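Local structure of carbonic anhydrase (Trichomonas vaginalis, 6Y04) at residues V88-I93 / P162-L167. The protein probably catalyses the reversible hydration of carbon dioxide to hydrogencarbonate, as a zinc-dependent carbonic anhydrase of the beta class. Numbering follows the deposited sequence.
Sequences VQEIFI and PIHGLL
Two neighbouring parallel strands of the beta-carbonic anhydrase sheet, 90-96 and 163-168, are joined here, Ile-91 lying beside Ile-163, Phe-92 beside His-164 and Ile-93 beside Gly-165. Four nearly straight backbone hydrogen bonds alternate between them: Ile-91 N to Pro-162 O, His-164 N to Ile-91 O, Ile-93 N to His-164 O and Leu-166 N to Ile-93 O. On one face the imidazole of His-164 lies over the Phe-92 ring in an offset stack, centroids 4.4 Å apart and planes at 29°, with His-164 CD2 3.4 Å from Phe-92 CE2. Leu-166 CD1 adds an apolar contact, 3.8 Å from Phe-92 CD2. On this side of the sheet Leu-4 and Ile-7 of the second subunit pack against Leu-166 and Phe-92. His-164 NE2 donates to Glu-90 OE1 at 3.0 Å along a bent path (142°), on the anti side of OE1, somewhat out of the carboxylate and imidazole planes. CG of Glu-90, beside its own backbone N (chi1 -69°), sits 3.5 Å from Pro-162 CG, and the chain extended beyond it carries OE1 to the imidazole. On the other face Ile-93 CD1 rests 3.6 Å from Ile-163 CG2, both residues packing against helix 140-152. Tyr-182 OH also bonds Glu-90 OE1, and His-164 ND1 pairs with Gly-181 N, so both imidazole nitrogens are engaged; this fixes the ring's rotation over Phe-92, and the carboxylate would probably polarise the imidazole.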
loop_
_atom_site.group_PDB
_atom_site.type_symbol
_atom_site.label_atom_id
_atom_site.label_comp_id
_atom_site.label_asym_id
_atom_site.label_seq_id
_atom_site.Cartn_x
_atom_site.Cartn_y
_atom_site.Cartn_z
ATOM N N VAL A 88 15.576 -6.616 -1.418
ATOM C CA VAL A 88 14.576 -7.403 -2.126
ATOM C C VAL A 88 15.124 -7.832 -3.490
ATOM O O VAL A 88 15.702 -7.028 -4.212
ATOM C CB VAL A 88 13.224 -6.662 -2.241
ATOM C CG1 VAL A 88 12.349 -7.234 -3.344
ATOM C CG2 VAL A 88 12.461 -6.644 -0.922
ATOM N N GLN A 89 14.894 -9.101 -3.842
ATOM C CA GLN A 89 15.433 -9.702 -5.055
ATOM C C GLN A 89 14.323 -10.112 -6.024
ATOM O O GLN A 89 14.619 -10.426 -7.171
ATOM C CB GLN A 89 16.259 -10.943 -4.722
ATOM C CG GLN A 89 17.437 -10.675 -3.805
ATOM C CD GLN A 89 17.985 -11.975 -3.257
ATOM O OE1 GLN A 89 17.390 -13.040 -3.414
ATOM N NE2 GLN A 89 19.133 -11.906 -2.599
ATOM N N GLU A 90 13.063 -10.129 -5.559
ATOM C CA GLU A 90 11.942 -10.576 -6.375
ATOM C C GLU A 90 10.718 -9.711 -6.089
ATOM O O GLU A 90 10.458 -9.356 -4.938
ATOM C CB GLU A 90 11.622 -12.047 -6.096
ATOM C CG GLU A 90 12.691 -13.016 -6.587
ATOM C CD GLU A 90 12.333 -14.490 -6.512
ATOM O OE1 GLU A 90 11.242 -14.855 -6.994
ATOM O OE2 GLU A 90 13.137 -15.277 -5.962
ATOM N N ILE A 91 9.969 -9.386 -7.148
ATOM C CA ILE A 91 8.747 -8.616 -6.989
ATOM C C ILE A 91 7.569 -9.449 -7.487
ATOM O O ILE A 91 7.592 -9.961 -8.605
ATOM C CB ILE A 91 8.834 -7.256 -7.716
ATOM C CG1 ILE A 91 9.981 -6.384 -7.197
ATOM C CG2 ILE A 91 7.500 -6.520 -7.665
ATOM C CD1 ILE A 91 10.293 -5.192 -8.086
ATOM N N PHE A 92 6.541 -9.572 -6.640
ATOM C CA PHE A 92 5.283 -10.187 -7.028
ATOM C C PHE A 92 4.194 -9.122 -7.080
ATOM O O PHE A 92 3.912 -8.468 -6.074
ATOM C CB PHE A 92 4.888 -11.259 -6.013
ATOM C CG PHE A 92 5.850 -12.412 -5.925
ATOM C CD1 PHE A 92 7.048 -12.284 -5.234
ATOM C CD2 PHE A 92 5.563 -13.623 -6.540
ATOM C CE1 PHE A 92 7.945 -13.342 -5.160
ATOM C CE2 PHE A 92 6.459 -14.680 -6.466
ATOM C CZ PHE A 92 7.644 -14.540 -5.774
ATOM N N ILE A 93 3.591 -8.956 -8.263
ATOM C CA ILE A 93 2.427 -8.094 -8.403
ATOM C C ILE A 93 1.165 -8.953 -8.446
ATOM O O ILE A 93 0.996 -9.789 -9.335
ATOM C CB ILE A 93 2.581 -7.167 -9.627
ATOM C CG1 ILE A 93 3.785 -6.239 -9.437
ATOM C CG2 ILE A 93 1.303 -6.380 -9.885
ATOM C CD1 ILE A 93 4.433 -5.831 -10.727
ATOM N N PRO A 162 13.547 -10.500 -10.952
ATOM C CA PRO A 162 12.304 -11.036 -11.511
ATOM C C PRO A 162 11.041 -10.309 -11.044
ATOM O O PRO A 162 10.923 -9.931 -9.878
ATOM C CB PRO A 162 12.285 -12.502 -11.053
ATOM C CG PRO A 162 13.323 -12.594 -9.954
ATOM C CD PRO A 162 14.343 -11.523 -10.260
ATOM N N ILE A 163 10.110 -10.108 -11.987
ATOM C CA ILE A 163 8.805 -9.540 -11.694
ATOM C C ILE A 163 7.716 -10.520 -12.122
ATOM O O ILE A 163 7.538 -10.776 -13.318
ATOM C CB ILE A 163 8.629 -8.165 -12.362
ATOM C CG1 ILE A 163 9.795 -7.239 -12.013
ATOM C CG2 ILE A 163 7.293 -7.560 -11.963
ATOM C CD1 ILE A 163 10.128 -6.272 -13.103
ATOM N N HIS A 164 6.987 -11.035 -11.118
ATOM C CA HIS A 164 5.937 -12.023 -11.314
ATOM C C HIS A 164 4.564 -11.362 -11.242
ATOM O O HIS A 164 4.394 -10.310 -10.637
ATOM C CB HIS A 164 6.034 -13.152 -10.277
ATOM C CG HIS A 164 7.422 -13.605 -9.995
ATOM N ND1 HIS A 164 8.066 -14.522 -10.782
ATOM C CD2 HIS A 164 8.289 -13.270 -9.016
ATOM C CE1 HIS A 164 9.276 -14.735 -10.304
ATOM N NE2 HIS A 164 9.439 -13.974 -9.221
ATOM N N GLY A 165 3.584 -12.027 -11.855
ATOM C CA GLY A 165 2.205 -11.583 -11.815
ATOM C C GLY A 165 1.303 -12.687 -11.284
ATOM O O GLY A 165 1.352 -13.807 -11.777
ATOM N N LEU A 166 0.511 -12.346 -10.264
ATOM C CA LEU A 166 -0.400 -13.290 -9.640
ATOM C C LEU A 166 -1.805 -12.700 -9.621
ATOM O O LEU A 166 -1.987 -11.483 -9.634
ATOM C CB LEU A 166 0.066 -13.587 -8.213
ATOM C CG LEU A 166 1.496 -14.108 -8.070
ATOM C CD1 LEU A 166 1.833 -14.352 -6.608
ATOM C CD2 LEU A 166 1.714 -15.378 -8.879
ATOM N N LEU A 167 -2.782 -13.602 -9.551
ATOM C CA LEU A 167 -4.172 -13.237 -9.364
ATOM C C LEU A 167 -4.701 -14.016 -8.164
ATOM O O LEU A 167 -4.522 -15.232 -8.076
ATOM C CB LEU A 167 -4.940 -13.555 -10.653
ATOM C CG LEU A 167 -6.462 -13.416 -10.576
ATOM C CD1 LEU A 167 -6.891 -11.970 -10.777
ATOM C CD2 LEU A 167 -7.137 -14.309 -11.612
#